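Local coordinates for ribosome inactivating type 1 protein (Iris hollandica, PDB 3MVG) that belongs to the type 1 ribosome-inactivating proteins, plant proteins that carry the family's toxin fold without an attached lectin chain, at residues R14-F19 and A167-V172; I62-N67 and I153-L158. All coordinates share one frame; numbering follows the deposited sequence.

Both contacts lie within the ribosome-inactivating protein family region, and their centres are about 15 Å apart. Contact 2 is nested inside the chain loop that contact 1 closes. Helix 146-164, which supplies residues 153-158 to contact 2, is followed in the chain by helix 166-173 of contact 1. Leu158 joins the two directly. Leu158 O lies 2.7 Å from Tyr16 OH, probably as a hydrogen bond. Leu158 CD2 packs 3.6 Å from Val172 CG2. Contact 2 is the more central, about 6 Å from the centre of the chain against about 12 Å for contact 1. Contact 2 places a helix against the sheet, and contact 1 packs two helices together.

Contact 1. Residues R14-F19 and A167-V172; sequences RSYSDF and AIEQRV
Tyr16 and Ser17 of helix 13-27 meet Val172 and Glu169 of helix 166-173 in a mixed polar and apolar helix-helix contact. The segments run nearly antiparallel at 157°, and their axes come within 10.8 Å of each other. The gap is therefore bridged by side chains. Tyr16 and Val172 cross at about a right angle. Val172 CG1 sits over one face of the Tyr16 ring, 4.0 Å from its centroid, as a CH-pi contact. The nearest ring atom is Tyr16 CE2, 3.5 Å from Val172 CG1. Tyr16 chi1 of -180° sets CG anti to the backbone N and carries the ring across to the other helix.

The polar half is built on Glu169, whose extended chain brings its carboxylate to Ser17. Ser17 OG donates to Glu169 OE1 at 2.8 Å. It meets the oxygen on the anti side, 16° out of the carboxylate plane. A water donates to the same Glu169 OE1 at 2.7 Å and also to Ser17 O at 2.8 Å. Direct and water-mediated bonds thus grip one buried oxygen. Glu169 OE2 forms a salt bridge with Arg24, which would favour the charged form of the acid. Close by, Arg14 forms a salt bridge with Asp18 of the second subunit. This is antiparallel helix packing within the ribosome-inactivating protein fold, beside a subunit interface.

Contact 2. Residues I62-N67 and I153-L158; sequences ITLVLN and IVLIQL
Leu155 on helix 146-164 packs against Leu64 and Ile62 of strand 61-67, and the meeting is wholly apolar. Leu64 CD2 lies 4.3 Å from Leu155 CD1. Leu155 CD1 also faces Ile62 CD1 tip to tip at 4.2 Å. That second approach is less certain, because Ile62 has two conformers and the distance holds for one of them. Leu155 chi1 is -64°, which sets CG anti to its carbonyl carbon and sends the branched end to the strand. All three side chains are buried, but the touch is light: 103 Å² is buried between the segments.

Strand 61-67 lies inside the mixed beta-sheet of the ribosome-inactivating protein fold, antiparallel to strands 49-55 and 72-78 on its two sides. Helix 146-164 packs on this sheet. Ile156 extends the apolar packing to Tyr72 and Val73 on strand 72-78, and also touches Tyr108 and Leu111 of helix 108-115.

Hydrogen bonds in these segments act within the helix or toward other parts of the chain. Gln157 NE2 folds back to Ile153 O at 3.2 Å, with an N-H...O angle of 156°. It comes from above the carbonyl plane, 59° out of it. Gln157 N reaches Ile153 O at 3.3 Å from the opposite face. Gln157 OE1 accepts from Gln198 NE2, which helps to fix how the amide is turned.

Contact 1. Residues R14-F19 and A167-V172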
ATOM      1  N   ARG A  14       8.710   3.811   5.586  1.00 13.68           N
ATOM      2  CA  ARG A  14       9.358   2.562   5.955  1.00 14.21           C
ATOM      3  C   ARG A  14       9.245   2.264   7.448  1.00 13.60           C
ATOM      4  O   ARG A  14       8.935   1.136   7.826  1.00 13.23           O
ATOM      5  CB  ARG A  14      10.827   2.628   5.524  1.00 15.13           C
ATOM      6  CG  ARG A  14      11.544   1.297   5.385  1.00 17.98           C
ATOM      7  CD  ARG A  14      12.907   1.580   4.744  1.00 22.39           C
ATOM      8  NE  ARG A  14      13.644   0.387   4.334  1.00 26.26           N
ATOM      9  CZ  ARG A  14      14.644  -0.157   5.022  1.00 26.79           C
ATOM     10  NH1 ARG A  14      15.251  -1.238   4.553  1.00 27.67           N
ATOM     11  NH2 ARG A  14      15.038   0.371   6.178  1.00 27.64           N
ATOM     12  N   SER A  15       9.475   3.259   8.305  1.00 12.71           N
ATOM     13  CA  SER A  15       9.417   3.017   9.748  1.00 12.53           C
ATOM     14  C   SER A  15       7.998   2.694  10.225  1.00 12.11           C
ATOM     15  O   SER A  15       7.817   1.840  11.095  1.00 12.05           O
ATOM     16  CB  SER A  15      10.035   4.153  10.574  1.00 12.50           C
ATOM     17  OG  SER A  15       9.239   5.332  10.577  1.00 13.33           O
ATOM     18  N   TYR A  16       7.005   3.356   9.642  1.00 11.71           N
ATOM     19  CA  TYR A  16       5.619   3.078   9.998  1.00 11.39           C
ATOM     20  C   TYR A  16       5.233   1.672   9.526  1.00 11.38           C
ATOM     21  O   TYR A  16       4.653   0.888  10.278  1.00 11.35           O
ATOM     22  CB  TYR A  16       4.694   4.149   9.420  1.00 11.17           C
ATOM     23  CG  TYR A  16       3.244   3.908   9.762  1.00 10.27           C
ATOM     24  CD1 TYR A  16       2.775   4.074  11.063  1.00 10.94           C
ATOM     25  CD2 TYR A  16       2.349   3.494   8.787  1.00 10.36           C
ATOM     26  CE1 TYR A  16       1.432   3.835  11.377  1.00 10.70           C
ATOM     27  CE2 TYR A  16       1.012   3.257   9.086  1.00 10.05           C
ATOM     28  CZ  TYR A  16       0.565   3.434  10.376  1.00  9.94           C
ATOM     29  OH  TYR A  16      -0.769   3.189  10.643  1.00 10.16           O
ATOM     30  N   SER A  17       5.580   1.335   8.292  1.00 10.93           N
ATOM     31  CA  SER A  17       5.279   0.004   7.772  1.00 11.42           C
ATOM     32  C   SER A  17       6.030  -1.098   8.518  1.00 10.69           C
ATOM     33  O   SER A  17       5.469  -2.176   8.751  1.00 10.81           O
ATOM     34  CB  SER A  17       5.578  -0.051   6.287  1.00 11.59           C
ATOM     35  OG  SER A  17       4.647   0.738   5.588  1.00 13.97           O
ATOM     36  N   ASP A  18       7.282  -0.846   8.901  1.00 11.19           N
ATOM     37  CA  ASP A  18       8.035  -1.814   9.690  1.00 11.62           C
ATOM     38  C   ASP A  18       7.371  -2.063  11.039  1.00 11.24           C
ATOM     39  O   ASP A  18       7.287  -3.205  11.499  1.00 10.89           O
ATOM     40  CB  ASP A  18       9.483  -1.343   9.898  1.00 11.91           C
ATOM     41  CG  ASP A  18      10.367  -1.546   8.664  1.00 14.14           C
ATOM     42  OD1 ASP A  18       9.952  -2.213   7.696  1.00 15.96           O
ATOM     43  OD2 ASP A  18      11.506  -1.032   8.668  1.00 17.22           O
ATOM     44  N   PHE A  19       6.922  -0.989  11.684  1.00 10.75           N
ATOM     45  CA  PHE A  19       6.178  -1.095  12.930  1.00 10.33           C
ATOM     46  C   PHE A  19       4.954  -2.008  12.774  1.00  9.78           C
ATOM     47  O   PHE A  19       4.777  -2.947  13.535  1.00 10.08           O
ATOM     48  CB  PHE A  19       5.792   0.306  13.426  1.00 10.89           C
ATOM     49  CG  PHE A  19       4.600   0.330  14.349  1.00 10.75           C
ATOM     50  CD1 PHE A  19       4.621  -0.346  15.563  1.00 11.12           C
ATOM     51  CD2 PHE A  19       3.469   1.050  14.015  1.00 11.49           C
ATOM     52  CE1 PHE A  19       3.521  -0.326  16.426  1.00 12.19           C
ATOM     53  CE2 PHE A  19       2.364   1.081  14.870  1.00 12.43           C
ATOM     54  CZ  PHE A  19       2.394   0.390  16.078  1.00 12.06           C
ATOM     55  N   ALA A 167      -4.762  -1.974   2.957  1.00 10.61           N
ATOM     56  CA  ALA A 167      -5.354  -0.880   2.180  1.00 11.25           C
ATOM     57  C   ALA A 167      -5.449   0.392   3.013  1.00 11.64           C
ATOM     58  O   ALA A 167      -5.313   1.497   2.480  1.00 12.28           O
ATOM     59  CB  ALA A 167      -6.717  -1.261   1.646  1.00 12.29           C
ATOM     60  N   ILE A 168      -5.681   0.243   4.313  1.00 11.07           N
ATOM     61  CA  ILE A 168      -5.720   1.406   5.207  1.00 10.95           C
ATOM     62  C   ILE A 168      -4.297   1.896   5.504  1.00 11.12           C
ATOM     63  O   ILE A 168      -4.037   3.104   5.471  1.00 11.49           O
ATOM     64  CB  ILE A 168      -6.539   1.137   6.492  1.00 11.03           C
ATOM     65  CG1 ILE A 168      -7.930   0.602   6.120  1.00 11.37           C
ATOM     66  CG2 ILE A 168      -6.637   2.420   7.340  1.00 11.73           C
ATOM     67  CD1 ILE A 168      -8.798   0.215   7.307  1.00 11.65           C
ATOM     68  N   GLU A 169      -3.377   0.972   5.777  1.00 10.77           N
ATOM     69  CA  GLU A 169      -1.958   1.310   5.887  1.00 10.94           C
ATOM     70  C   GLU A 169      -1.496   2.166   4.705  1.00 11.54           C
ATOM     71  O   GLU A 169      -0.806   3.172   4.887  1.00 11.88           O
ATOM     72  CB  GLU A 169      -1.122   0.037   5.961  1.00 10.20           C
ATOM     73  CG  GLU A 169       0.362   0.309   5.978  1.00 10.51           C
ATOM     74  CD  GLU A 169       1.195  -0.948   5.995  1.00 11.22           C
ATOM     75  OE1 GLU A 169       2.431  -0.837   6.103  1.00 12.52           O
ATOM     76  OE2 GLU A 169       0.625  -2.057   5.919  1.00 11.18           O
ATOM     77  N   GLN A 170      -1.878   1.764   3.496  1.00 12.21           N
ATOM     78  CA  GLN A 170      -1.500   2.467   2.267  1.00 13.64           C
ATOM     79  C   GLN A 170      -1.889   3.947   2.283  1.00 12.64           C
ATOM     80  O   GLN A 170      -1.103   4.812   1.853  1.00 12.72           O
ATOM     81  CB  GLN A 170      -2.149   1.775   1.066  1.00 14.75           C
ATOM     82  CG  GLN A 170      -2.008   2.519  -0.228  1.00 18.73           C
ATOM     83  CD  GLN A 170      -0.762   2.144  -0.959  0.70 21.28           C
ATOM     84  OE1 GLN A 170       0.354   2.333  -0.474  0.70 23.55           O
ATOM     85  NE2 GLN A 170      -0.939   1.588  -2.131  0.70 22.71           N
ATOM     86  N   ARG A 171      -3.100   4.230   2.763  0.50 12.41           N
ATOM     87  CA  ARG A 171      -3.588   5.602   2.882  0.50 12.38           C
ATOM     88  C   ARG A 171      -2.628   6.416   3.745  0.50 11.69           C
ATOM     89  O   ARG A 171      -2.287   7.554   3.406  0.50 11.46           O
ATOM     90  CB  ARG A 171      -4.991   5.638   3.497  0.50 12.65           C
ATOM     91  CG  ARG A 171      -6.031   4.756   2.819  0.50 14.54           C
ATOM     92  CD  ARG A 171      -6.017   4.943   1.318  0.50 17.12           C
ATOM     93  NE  ARG A 171      -7.293   4.588   0.697  0.50 18.00           N
ATOM     94  CZ  ARG A 171      -7.568   3.402   0.168  0.50 19.44           C
ATOM     95  NH1 ARG A 171      -6.664   2.432   0.192  0.50 19.33           N
ATOM     96  NH2 ARG A 171      -8.756   3.183  -0.384  0.50 20.81           N
ATOM     97  N   VAL A 172      -2.194   5.822   4.854  1.00 11.17           N
ATOM     98  CA  VAL A 172      -1.277   6.472   5.786  1.00 11.09           C
ATOM     99  C   VAL A 172       0.085   6.696   5.133  1.00 10.85           C
ATOM    100  O   VAL A 172       0.611   7.812   5.139  1.00 10.26           O
ATOM    101  CB  VAL A 172      -1.133   5.661   7.103  1.00 11.39           C
ATOM    102  CG1 VAL A 172      -0.210   6.376   8.076  1.00 12.26           C
ATOM    103  CG2 VAL A 172      -2.491   5.453   7.745  1.00 12.94           C
TER
HETATM  104  O   HOH W   1       3.479  -3.081   7.071  1.00 10.56           O

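Contact 2. Residues I62-N67 and I153-L158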
ATOM      1  N   ILE A  62       2.489   6.408  25.758  0.50 11.94           N
ATOM      2  CA  ILE A  62       1.337   5.672  26.302  0.50 11.33           C
ATOM      3  C   ILE A  62       1.396   4.264  25.723  0.50 11.39           C
ATOM      4  O   ILE A  62       1.885   4.090  24.603  0.50 11.33           O
ATOM      5  CB  ILE A  62      -0.046   6.344  26.010  0.50 11.19           C
ATOM      6  CG1 ILE A  62      -0.396   6.327  24.517  0.50 11.22           C
ATOM      7  CG2 ILE A  62      -0.089   7.744  26.576  0.50 11.77           C
ATOM      8  CD1 ILE A  62      -1.261   5.160  24.111  0.50 11.39           C
ATOM      9  N   THR A  63       0.928   3.268  26.482  1.00 11.39           N
ATOM     10  CA  THR A  63       0.969   1.887  26.038  1.00 11.94           C
ATOM     11  C   THR A  63      -0.431   1.377  25.804  1.00 11.55           C
ATOM     12  O   THR A  63      -1.209   1.267  26.752  1.00 12.17           O
ATOM     13  CB  THR A  63       1.693   0.993  27.049  1.00 12.12           C
ATOM     14  OG1 THR A  63       3.017   1.503  27.255  1.00 13.79           O
ATOM     15  CG2 THR A  63       1.781  -0.455  26.544  1.00 13.81           C
ATOM     16  N   LEU A  64      -0.748   1.060  24.554  1.00 10.99           N
ATOM     17  CA  LEU A  64      -2.003   0.389  24.253  1.00 10.92           C
ATOM     18  C   LEU A  64      -1.893  -1.082  24.617  1.00 10.71           C
ATOM     19  O   LEU A  64      -0.835  -1.697  24.437  1.00 11.64           O
ATOM     20  CB  LEU A  64      -2.331   0.494  22.769  1.00 11.06           C
ATOM     21  CG  LEU A  64      -2.471   1.882  22.149  1.00 11.52           C
ATOM     22  CD1 LEU A  64      -2.704   1.744  20.653  1.00 12.54           C
ATOM     23  CD2 LEU A  64      -3.609   2.651  22.802  1.00 12.09           C
ATOM     24  N   VAL A  65      -2.979  -1.642  25.133  1.00 10.99           N
ATOM     25  CA  VAL A  65      -3.062  -3.077  25.358  1.00 10.83           C
ATOM     26  C   VAL A  65      -3.977  -3.636  24.288  1.00 10.47           C
ATOM     27  O   VAL A  65      -5.141  -3.236  24.189  1.00 11.04           O
ATOM     28  CB  VAL A  65      -3.604  -3.409  26.762  1.00 10.66           C
ATOM     29  CG1 VAL A  65      -3.588  -4.919  27.001  1.00 11.75           C
ATOM     30  CG2 VAL A  65      -2.804  -2.667  27.833  1.00 11.29           C
ATOM     31  N   LEU A  66      -3.440  -4.529  23.465  0.50 10.30           N
ATOM     32  CA  LEU A  66      -4.234  -5.194  22.448  0.50 10.33           C
ATOM     33  C   LEU A  66      -4.533  -6.620  22.864  0.50 10.11           C
ATOM     34  O   LEU A  66      -3.744  -7.265  23.555  0.50  9.72           O
ATOM     35  CB  LEU A  66      -3.519  -5.177  21.094  0.50 10.29           C
ATOM     36  CG  LEU A  66      -3.687  -3.893  20.270  0.50 10.44           C
ATOM     37  CD1 LEU A  66      -3.096  -2.680  20.986  0.50 11.36           C
ATOM     38  CD2 LEU A  66      -3.068  -4.071  18.890  0.50 11.33           C
ATOM     39  N   ASN A  67      -5.703  -7.091  22.454  1.00 10.48           N
ATOM     40  CA  ASN A  67      -6.044  -8.493  22.527  1.00 10.46           C
ATOM     41  C   ASN A  67      -5.577  -9.111  21.208  1.00  9.77           C
ATOM     42  O   ASN A  67      -6.016  -8.705  20.135  1.00 10.11           O
ATOM     43  CB  ASN A  67      -7.550  -8.637  22.712  1.00 11.11           C
ATOM     44  CG  ASN A  67      -8.006 -10.080  22.831  1.00 12.08           C
ATOM     45  OD1 ASN A  67      -7.217 -11.020  22.736  1.00 12.30           O
ATOM     46  ND2 ASN A  67      -9.305 -10.259  23.051  1.00 14.96           N
ATOM     47  N   ILE A 153     -10.214   6.765  18.885  1.00  9.40           N
ATOM     48  CA  ILE A 153     -10.648   6.611  17.495  1.00 10.05           C
ATOM     49  C   ILE A 153      -9.448   6.719  16.552  1.00  9.71           C
ATOM     50  O   ILE A 153      -9.301   5.924  15.618  1.00  9.70           O
ATOM     51  CB  ILE A 153     -11.734   7.652  17.131  1.00 10.22           C
ATOM     52  CG1 ILE A 153     -13.047   7.280  17.823  1.00 10.80           C
ATOM     53  CG2 ILE A 153     -11.936   7.732  15.624  1.00 11.72           C
ATOM     54  CD1 ILE A 153     -14.112   8.368  17.779  1.00 12.71           C
ATOM     55  N   VAL A 154      -8.596   7.717  16.791  1.00  9.55           N
ATOM     56  CA  VAL A 154      -7.393   7.924  15.983  1.00  9.96           C
ATOM     57  C   VAL A 154      -6.438   6.733  16.128  1.00  9.75           C
ATOM     58  O   VAL A 154      -5.994   6.150  15.136  1.00  9.57           O
ATOM     59  CB  VAL A 154      -6.682   9.250  16.361  1.00  9.94           C
ATOM     60  CG1 VAL A 154      -5.338   9.383  15.648  1.00 10.46           C
ATOM     61  CG2 VAL A 154      -7.570  10.449  16.023  1.00 11.47           C
ATOM     62  N   LEU A 155      -6.140   6.357  17.367  1.00  9.47           N
ATOM     63  CA  LEU A 155      -5.146   5.303  17.620  1.00  9.90           C
ATOM     64  C   LEU A 155      -5.605   3.921  17.173  1.00  9.60           C
ATOM     65  O   LEU A 155      -4.823   3.172  16.602  1.00  9.50           O
ATOM     66  CB  LEU A 155      -4.729   5.289  19.088  1.00 10.85           C
ATOM     67  CG  LEU A 155      -4.024   6.575  19.527  1.00 11.89           C
ATOM     68  CD1 LEU A 155      -3.708   6.546  21.010  1.00 15.44           C
ATOM     69  CD2 LEU A 155      -2.770   6.883  18.702  1.00 15.54           C
ATOM     70  N   ILE A 156      -6.872   3.592  17.420  1.00  9.26           N
ATOM     71  CA  ILE A 156      -7.423   2.326  16.959  1.00  9.38           C
ATOM     72  C   ILE A 156      -7.302   2.211  15.440  1.00  9.43           C
ATOM     73  O   ILE A 156      -6.878   1.174  14.918  1.00  9.36           O
ATOM     74  CB  ILE A 156      -8.873   2.130  17.441  1.00  9.28           C
ATOM     75  CG1 ILE A 156      -8.879   1.862  18.951  1.00 10.73           C
ATOM     76  CG2 ILE A 156      -9.550   0.993  16.665  1.00 10.65           C
ATOM     77  CD1 ILE A 156     -10.233   2.034  19.626  1.00 11.43           C
ATOM     78  N   GLN A 157      -7.642   3.268  14.724  1.00  9.07           N
ATOM     79  CA  GLN A 157      -7.547   3.208  13.275  1.00  9.79           C
ATOM     80  C   GLN A 157      -6.115   3.108  12.771  1.00  9.38           C
ATOM     81  O   GLN A 157      -5.854   2.391  11.814  1.00  9.94           O
ATOM     82  CB  GLN A 157      -8.280   4.367  12.627  1.00 10.32           C
ATOM     83  CG  GLN A 157      -9.779   4.281  12.787  1.00 10.49           C
ATOM     84  CD  GLN A 157     -10.469   5.411  12.090  1.00 10.94           C
ATOM     85  OE1 GLN A 157     -10.988   5.255  10.981  1.00 11.56           O
ATOM     86  NE2 GLN A 157     -10.449   6.578  12.712  1.00 10.40           N
ATOM     87  N   LEU A 158      -5.187   3.806  13.419  1.00  8.95           N
ATOM     88  CA  LEU A 158      -3.800   3.846  12.952  1.00  9.33           C
ATOM     89  C   LEU A 158      -2.937   2.702  13.463  1.00  9.28           C
ATOM     90  O   LEU A 158      -1.791   2.550  13.014  1.00  9.82           O
ATOM     91  CB  LEU A 158      -3.162   5.207  13.249  1.00  9.60           C
ATOM     92  CG  LEU A 158      -3.833   6.375  12.524  1.00  9.69           C
ATOM     93  CD1 LEU A 158      -3.219   7.686  12.973  1.00 11.58           C
ATOM     94  CD2 LEU A 158      -3.690   6.217  11.025  1.00 12.35           C
TER